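Local coordinates for hypothetical protein (Ruminococcus gnavus, PDB 4QAN), which is of unknown function but adopts a cystatin-like fold, as a divergent member of the NTF2-like superfamily, and can bind a metal ion, at residues S91-K96 with E266-L271; E226-A231 with W349-L354; G327-N332 with T338-C343. All coordinates share one frame; numbering follows the deposited sequence.

Interaction 1: S91-K96 with E266-L271; sequences SAEMTK and ELKTML
Where E93 of helix 87-108 faces K268 of helix 254-275, the two backbones stay well apart, with 9.9 Å between their CA atoms, and side chains alone bridge the gap. Both residues point their CB toward the opposite helix, and they meet in a salt bridge of 2.8 Å from K268 NZ to E93 OE2. The ammonium group comes in on the syn lone pair of OE2, the side on which OE1 lies; OE1 itself is farther away, 3.7 Å from K268 NZ, so one carboxylate oxygen carries the bond. K268 leaves its helix with CG anti to the backbone N (chi1 -178°) and then bends at chi3 (68°), which swings its end across the glutamate at about a right angle. This interhelical salt bridge, near the centre of the chain, joins segments separated by 169 residues, among them an antiparallel sheet. K268 NZ is also hydrogen-bonded to the carbonyl oxygens of I74 and L76, so the buried ammonium is gripped by three oxygens and its charge is probably well compensated. The E93 side chain also touches A264 and K265, about one turn before K268 on helix 254-275.

Interaction 2: E226-A231 with W349-L354; sequences EQFIYA and WQIQSL
F228 of helix 221-234 presses its ring against I351 of strand 349-353, at the point where the two backbones come nearest, 8.7 Å between CA atoms. The tight part of the contact is a CH-pi interaction: I351 CD1 sits over one face of the phenyl ring, 3.6 Å from its centroid and 22° off the ring normal. The methyl is displaced toward the rim, and I351 CD1 comes closest to F228 CG, at 3.4 Å. With CG1 anti to its own carbonyl carbon (chi1 -65°) and the chain extended from there (chi2 168°), I351 delivers this terminal methyl to the ring, and the two side chains cross at about a right angle.

L354, just past the end of the strand, makes the looser half. L354 CD2 reaches the far end of the ring obliquely, 3.8 Å from F228 CZ, while L354 CD1 is more distant at 4.2 Å from the same atom. F228 and L354 extend toward each other from opposite directions and meet at the CZ end of the ring. Y263 and M270 of helix 254-275 and A240 of helix 237-242 also touch F228, and Y263 packs on I351 and L354 as well, which makes this an apolar, buried site. The solvent side is elsewhere on the two elements: Y230 on the helix and Q352 on the strand are exposed and take no part. Q352 and S353 both face T341 of the neighbouring strand, forming a classic beta bulge between I351 and L354. A helix laid on one face of a curved sheet and fixed by apolar side chains is the arrangement expected of the cystatin-like, NTF2-like fold.

Interaction 3: G327-N332 with T338-C343; sequences GLYSYN and TGYTLC
Y329 and T338 meet through their hydroxyls, with Y329 OH hydrogen-bonded to T338 OG1 at 2.6 Å, while the two strand segments 327-331 and 338-343 run roughly antiparallel, with 141° between their directions. The same phenol oxygen makes a second hydrogen bond, also 2.6 Å, to Y340 OH, so Y329 OH joins both partners. The two tyrosines reach toward each other from opposite directions, and Y340 OH lies at the edge of the Y329 ring, in its plane. T338 carries OG1 between its backbone N and carbonyl carbon (chi1 74°), which turns the hydroxyl to the phenol and leaves T338 CG2 3.5 Å from Y329 CE1.

Behind these side chains, G327 and T338 form an antiparallel hydrogen-bonded pair: G327 N donates to T338 O at 2.8 Å and T338 N to G327 O at 3.0 Å. G327 has no side chain, and Y329 OH comes within 4.1 Å of G327 CA. Farther out, F274 of helix 254-275 meets the Y329 ring edge-to-face, L305 and L307 of strand 305-314 touch it, and I229 of helix 221-234 packs on both tyrosines. The phenols therefore lie buried between sheet and helices. Strands 322-331 and 334-344 make a beta hairpin, here part of the mixed sheet of this cystatin-like fold.

Interactions 2 and 3 have centres about 9 Å apart and share one mixed sheet, in which strands 334-344 and 349-353 are antiparallel neighbours; interaction 3 is nested within the chain loop that interaction 2 closes. Interaction 1 is centred about 15 Å from interaction 2 and 18 Å from interaction 3, and its segments alternate along the chain with those of interaction 2. Helix 254-275 connects them: E266 OE1 probably accepts a hydrogen bond from L354 N, and M270 packs on F228 and Y340. The helix thus lies against the C-terminal mixed sheet, while its K268 reaches helix 87-108 of the N-terminal half.

Interaction 1: S91-K96 with E266-L271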
# COMPACT_ATOMS: atom_id res chain seq x y z
N SER A 91 -2.98 -2.34 3.41
CA SER A 91 -1.73 -2.80 4.03
C SER A 91 -0.58 -2.78 3.04
O SER A 91 0.49 -2.27 3.35
CB SER A 91 -1.85 -4.19 4.63
OG SER A 91 -0.57 -4.72 4.93
N ALA A 92 -0.81 -3.32 1.85
CA ALA A 92 0.24 -3.41 0.85
C ALA A 92 0.68 -2.05 0.33
O ALA A 92 1.87 -1.84 0.15
CB ALA A 92 -0.18 -4.30 -0.29
N GLU A 93 -0.25 -1.13 0.09
CA GLU A 93 0.16 0.19 -0.36
C GLU A 93 0.90 0.93 0.74
O GLU A 93 1.90 1.57 0.48
CB GLU A 93 -1.01 1.01 -0.86
CG GLU A 93 -1.53 0.57 -2.22
CD GLU A 93 -2.21 1.70 -2.95
OE1 GLU A 93 -1.49 2.62 -3.37
OE2 GLU A 93 -3.46 1.68 -3.11
N MSE A 94 0.41 0.84 1.96
CA MSE A 94 1.04 1.54 3.07
C MSE A 94 2.44 1.05 3.27
O MSE A 94 3.36 1.84 3.41
CB MSE A 94 0.22 1.35 4.34
CG MSE A 94 -1.05 2.21 4.29
SE MSE A 94 -1.87 2.18 6.07
CE MSE A 94 -0.68 3.58 6.78
N THR A 95 2.61 -0.27 3.22
CA THR A 95 3.91 -0.91 3.34
C THR A 95 4.89 -0.37 2.27
O THR A 95 6.01 0.01 2.60
CB THR A 95 3.77 -2.45 3.27
OG1 THR A 95 2.87 -2.88 4.29
CG2 THR A 95 5.09 -3.16 3.51
N LYS A 96 4.45 -0.27 1.02
CA LYS A 96 5.29 0.36 -0.01
C LYS A 96 5.68 1.80 0.35
O LYS A 96 6.84 2.18 0.23
CB LYS A 96 4.58 0.33 -1.35
CG LYS A 96 5.28 1.10 -2.48
CD LYS A 96 4.30 1.21 -3.62
CE LYS A 96 4.99 1.53 -4.93
NZ LYS A 96 5.43 2.94 -5.00
N GLU A 266 -2.94 -0.93 -8.66
CA GLU A 266 -3.59 -1.22 -9.96
C GLU A 266 -4.92 -1.93 -9.77
O GLU A 266 -5.89 -1.69 -10.51
CB GLU A 266 -2.76 -2.18 -10.85
CG GLU A 266 -1.47 -1.68 -11.48
CD GLU A 266 -0.70 -2.80 -12.23
OE1 GLU A 266 -1.22 -3.45 -13.21
OE2 GLU A 266 0.47 -3.03 -11.84
N LEU A 267 -4.95 -2.85 -8.81
CA LEU A 267 -6.14 -3.60 -8.48
C LEU A 267 -7.21 -2.65 -7.93
O LEU A 267 -8.32 -2.56 -8.48
CB LEU A 267 -5.80 -4.72 -7.49
CG LEU A 267 -6.92 -5.57 -6.86
CD1 LEU A 267 -8.01 -5.92 -7.85
CD2 LEU A 267 -6.37 -6.84 -6.22
N LYS A 268 -6.85 -1.91 -6.89
CA LYS A 268 -7.70 -0.82 -6.37
C LYS A 268 -8.26 0.05 -7.47
O LYS A 268 -9.45 0.40 -7.48
CB LYS A 268 -6.89 0.06 -5.42
CG LYS A 268 -7.71 1.19 -4.80
CD LYS A 268 -6.87 2.19 -4.04
CE LYS A 268 -5.97 2.98 -4.97
NZ LYS A 268 -4.96 3.75 -4.18
N THR A 269 -7.40 0.39 -8.40
CA THR A 269 -7.76 1.28 -9.46
C THR A 269 -8.84 0.63 -10.33
O THR A 269 -9.79 1.30 -10.75
CB THR A 269 -6.50 1.68 -10.24
OG1 THR A 269 -5.64 2.42 -9.36
CG2 THR A 269 -6.85 2.53 -11.45
N MSE A 270 -8.70 -0.66 -10.57
CA MSE A 270 -9.66 -1.43 -11.34
C MSE A 270 -10.99 -1.46 -10.62
O MSE A 270 -12.03 -1.17 -11.21
CB MSE A 270 -9.12 -2.84 -11.61
CG MSE A 270 -10.17 -3.62 -12.40
SE MSE A 270 -9.65 -5.45 -12.84
CE MSE A 270 -10.12 -6.29 -11.12
N LEU A 271 -10.99 -1.78 -9.33
CA LEU A 271 -12.22 -1.78 -8.55
C LEU A 271 -12.89 -0.40 -8.56
O LEU A 271 -14.13 -0.31 -8.68
CB LEU A 271 -11.97 -2.23 -7.11
CG LEU A 271 -11.27 -3.58 -6.92
CD1 LEU A 271 -11.01 -3.81 -5.46
CD2 LEU A 271 -12.07 -4.73 -7.53

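Interaction 2: E226-A231 with W349-L354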
# COMPACT_ATOMS: atom_id res chain seq x y z
N GLU A 226 -9.84 -15.95 -14.33
CA GLU A 226 -11.07 -16.43 -13.67
C GLU A 226 -10.92 -16.51 -12.15
O GLU A 226 -11.80 -16.04 -11.41
CB GLU A 226 -11.51 -17.78 -14.24
CG GLU A 226 -12.13 -17.67 -15.64
CD GLU A 226 -11.95 -18.92 -16.52
OE1 GLU A 226 -11.51 -19.98 -16.00
OE2 GLU A 226 -12.23 -18.85 -17.74
N GLN A 227 -9.82 -17.05 -11.66
CA GLN A 227 -9.66 -17.23 -10.23
C GLN A 227 -9.30 -15.96 -9.53
O GLN A 227 -9.62 -15.82 -8.37
CB GLN A 227 -8.64 -18.32 -9.88
CG GLN A 227 -9.17 -19.74 -9.99
CD GLN A 227 -10.36 -19.98 -9.08
OE1 GLN A 227 -11.47 -20.18 -9.56
NE2 GLN A 227 -10.14 -19.96 -7.75
N PHE A 228 -8.59 -15.07 -10.23
CA PHE A 228 -8.34 -13.70 -9.78
C PHE A 228 -9.66 -12.96 -9.51
O PHE A 228 -9.87 -12.43 -8.42
CB PHE A 228 -7.51 -12.99 -10.85
CG PHE A 228 -7.34 -11.50 -10.65
CD1 PHE A 228 -6.49 -11.01 -9.68
CD2 PHE A 228 -7.98 -10.60 -11.49
CE1 PHE A 228 -6.30 -9.64 -9.53
CE2 PHE A 228 -7.79 -9.24 -11.34
CZ PHE A 228 -6.95 -8.76 -10.35
N ILE A 229 -10.57 -12.99 -10.47
CA ILE A 229 -11.90 -12.40 -10.28
C ILE A 229 -12.72 -13.11 -9.19
O ILE A 229 -13.47 -12.47 -8.47
CB ILE A 229 -12.66 -12.32 -11.63
CG1 ILE A 229 -11.92 -11.37 -12.59
CG2 ILE A 229 -14.11 -11.90 -11.43
CD1 ILE A 229 -11.68 -9.96 -12.07
N TYR A 230 -12.57 -14.42 -9.05
CA TYR A 230 -13.26 -15.14 -7.99
C TYR A 230 -12.77 -14.68 -6.62
O TYR A 230 -13.56 -14.50 -5.69
CB TYR A 230 -13.05 -16.65 -8.13
CG TYR A 230 -13.69 -17.49 -7.02
CD1 TYR A 230 -15.08 -17.61 -6.93
CD2 TYR A 230 -12.90 -18.15 -6.06
CE1 TYR A 230 -15.67 -18.36 -5.92
CE2 TYR A 230 -13.48 -18.91 -5.04
CZ TYR A 230 -14.86 -19.02 -4.98
OH TYR A 230 -15.44 -19.77 -3.99
N ALA A 231 -11.46 -14.50 -6.49
CA ALA A 231 -10.88 -13.94 -5.26
C ALA A 231 -11.49 -12.57 -4.89
O ALA A 231 -11.83 -12.31 -3.72
CB ALA A 231 -9.37 -13.81 -5.41
N TRP A 349 0.32 -20.11 -15.51
CA TRP A 349 0.17 -18.70 -15.84
C TRP A 349 -0.17 -17.81 -14.66
O TRP A 349 -0.92 -18.20 -13.77
CB TRP A 349 -0.90 -18.53 -16.90
CG TRP A 349 -0.54 -19.20 -18.13
CD1 TRP A 349 -0.67 -20.52 -18.39
CD2 TRP A 349 0.06 -18.61 -19.28
NE1 TRP A 349 -0.20 -20.80 -19.64
CE2 TRP A 349 0.26 -19.64 -20.21
CE3 TRP A 349 0.44 -17.30 -19.62
CZ2 TRP A 349 0.82 -19.41 -21.47
CZ3 TRP A 349 1.00 -17.07 -20.86
CH2 TRP A 349 1.18 -18.12 -21.78
N GLN A 350 0.39 -16.60 -14.71
CA GLN A 350 0.13 -15.52 -13.74
C GLN A 350 -0.23 -14.24 -14.44
O GLN A 350 -0.03 -14.09 -15.66
CB GLN A 350 1.38 -15.27 -12.91
CG GLN A 350 1.71 -16.41 -11.96
CD GLN A 350 2.81 -16.03 -10.99
OE1 GLN A 350 3.99 -16.02 -11.35
NE2 GLN A 350 2.44 -15.73 -9.75
N ILE A 351 -0.73 -13.29 -13.67
CA ILE A 351 -1.04 -11.97 -14.18
C ILE A 351 0.23 -11.13 -14.12
O ILE A 351 0.83 -11.01 -13.07
CB ILE A 351 -2.17 -11.29 -13.41
CG1 ILE A 351 -3.48 -12.07 -13.60
CG2 ILE A 351 -2.36 -9.85 -13.87
CD1 ILE A 351 -4.61 -11.64 -12.65
N GLN A 352 0.66 -10.59 -15.26
CA GLN A 352 1.79 -9.63 -15.26
C GLN A 352 1.30 -8.21 -14.98
O GLN A 352 1.86 -7.53 -14.14
CB GLN A 352 2.55 -9.69 -16.56
CG GLN A 352 3.71 -8.70 -16.65
CD GLN A 352 4.57 -8.95 -17.87
OE1 GLN A 352 4.59 -8.16 -18.79
NE2 GLN A 352 5.28 -10.08 -17.88
N SER A 353 0.21 -7.81 -15.63
CA SER A 353 -0.41 -6.52 -15.35
C SER A 353 -1.89 -6.49 -15.72
O SER A 353 -2.39 -7.34 -16.46
CB SER A 353 0.32 -5.38 -16.09
OG SER A 353 0.01 -5.41 -17.47
N LEU A 354 -2.59 -5.51 -15.17
CA LEU A 354 -3.98 -5.28 -15.45
C LEU A 354 -4.11 -4.30 -16.63
O LEU A 354 -4.95 -3.40 -16.62
CB LEU A 354 -4.69 -4.77 -14.19
CG LEU A 354 -4.64 -5.75 -13.00
CD1 LEU A 354 -5.28 -5.18 -11.73
CD2 LEU A 354 -5.24 -7.10 -13.36

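Interaction 3: G327-N332 with T338-C343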
# COMPACT_ATOMS: atom_id res chain seq x y z
N GLY A 327 -10.84 -9.07 -20.56
CA GLY A 327 -11.89 -9.55 -19.67
C GLY A 327 -13.18 -8.83 -20.03
O GLY A 327 -13.19 -7.61 -20.20
N LEU A 328 -14.26 -9.59 -20.21
CA LEU A 328 -15.59 -9.02 -20.43
C LEU A 328 -16.44 -9.34 -19.21
O LEU A 328 -16.49 -10.49 -18.78
CB LEU A 328 -16.23 -9.59 -21.70
CG LEU A 328 -17.66 -9.16 -22.02
CD1 LEU A 328 -17.69 -7.68 -22.33
CD2 LEU A 328 -18.22 -9.97 -23.19
N TYR A 329 -17.07 -8.31 -18.63
CA TYR A 329 -17.69 -8.43 -17.31
C TYR A 329 -19.15 -8.00 -17.29
O TYR A 329 -19.60 -7.26 -18.15
CB TYR A 329 -16.98 -7.55 -16.28
CG TYR A 329 -15.48 -7.73 -16.15
CD1 TYR A 329 -14.62 -7.18 -17.09
CD2 TYR A 329 -14.93 -8.43 -15.08
CE1 TYR A 329 -13.27 -7.34 -16.98
CE2 TYR A 329 -13.56 -8.57 -14.95
CZ TYR A 329 -12.73 -8.02 -15.91
OH TYR A 329 -11.37 -8.15 -15.82
N SER A 330 -19.86 -8.48 -16.28
CA SER A 330 -21.07 -7.84 -15.79
C SER A 330 -20.79 -7.47 -14.34
O SER A 330 -20.58 -8.35 -13.49
CB SER A 330 -22.28 -8.77 -15.87
OG SER A 330 -23.39 -8.25 -15.13
N TYR A 331 -20.75 -6.18 -14.06
CA TYR A 331 -20.68 -5.69 -12.69
C TYR A 331 -22.06 -5.20 -12.32
O TYR A 331 -22.47 -4.11 -12.73
CB TYR A 331 -19.68 -4.52 -12.54
CG TYR A 331 -19.71 -3.92 -11.14
CD1 TYR A 331 -19.20 -4.63 -10.05
CD2 TYR A 331 -20.29 -2.68 -10.89
CE1 TYR A 331 -19.23 -4.11 -8.78
CE2 TYR A 331 -20.32 -2.15 -9.61
CZ TYR A 331 -19.79 -2.87 -8.55
OH TYR A 331 -19.83 -2.39 -7.26
N ASN A 332 -22.78 -6.01 -11.56
CA ASN A 332 -24.17 -5.70 -11.18
C ASN A 332 -25.04 -5.29 -12.37
O ASN A 332 -25.85 -4.37 -12.28
CB ASN A 332 -24.21 -4.64 -10.08
CG ASN A 332 -23.59 -5.14 -8.79
OD1 ASN A 332 -24.30 -5.50 -7.84
ND2 ASN A 332 -22.26 -5.23 -8.78
N THR A 338 -11.96 -5.01 -19.50
CA THR A 338 -10.61 -4.67 -19.07
C THR A 338 -9.58 -5.50 -19.80
O THR A 338 -9.93 -6.47 -20.46
CB THR A 338 -10.41 -4.95 -17.58
OG1 THR A 338 -10.32 -6.37 -17.37
CG2 THR A 338 -11.56 -4.34 -16.78
N GLY A 339 -8.32 -5.12 -19.65
CA GLY A 339 -7.20 -5.81 -20.25
C GLY A 339 -6.25 -6.45 -19.26
O GLY A 339 -6.03 -5.92 -18.17
N TYR A 340 -5.70 -7.59 -19.65
CA TYR A 340 -4.70 -8.31 -18.87
C TYR A 340 -3.50 -8.62 -19.73
O TYR A 340 -3.62 -8.80 -20.94
CB TYR A 340 -5.26 -9.64 -18.36
CG TYR A 340 -6.35 -9.53 -17.34
CD1 TYR A 340 -7.67 -9.35 -17.73
CD2 TYR A 340 -6.07 -9.64 -15.99
CE1 TYR A 340 -8.68 -9.26 -16.80
CE2 TYR A 340 -7.07 -9.55 -15.06
CZ TYR A 340 -8.38 -9.37 -15.47
OH TYR A 340 -9.36 -9.28 -14.53
N THR A 341 -2.34 -8.67 -19.09
CA THR A 341 -1.13 -9.19 -19.73
C THR A 341 -0.72 -10.31 -18.80
O THR A 341 -0.56 -10.09 -17.60
CB THR A 341 -0.01 -8.14 -19.87
OG1 THR A 341 -0.45 -7.06 -20.70
CG2 THR A 341 1.23 -8.74 -20.49
N LEU A 342 -0.58 -11.52 -19.35
CA LEU A 342 -0.28 -12.71 -18.56
C LEU A 342 1.06 -13.31 -18.94
O LEU A 342 1.45 -13.25 -20.13
CB LEU A 342 -1.38 -13.75 -18.76
CG LEU A 342 -2.75 -13.21 -18.34
CD1 LEU A 342 -3.81 -13.60 -19.35
CD2 LEU A 342 -3.10 -13.70 -16.94
N CYS A 343 1.75 -13.89 -17.95
CA CYS A 343 3.05 -14.50 -18.16
C CYS A 343 3.08 -15.96 -17.66
O CYS A 343 2.53 -16.29 -16.60
CB CYS A 343 4.17 -13.69 -17.49
SG CYS A 343 3.97 -13.48 -15.71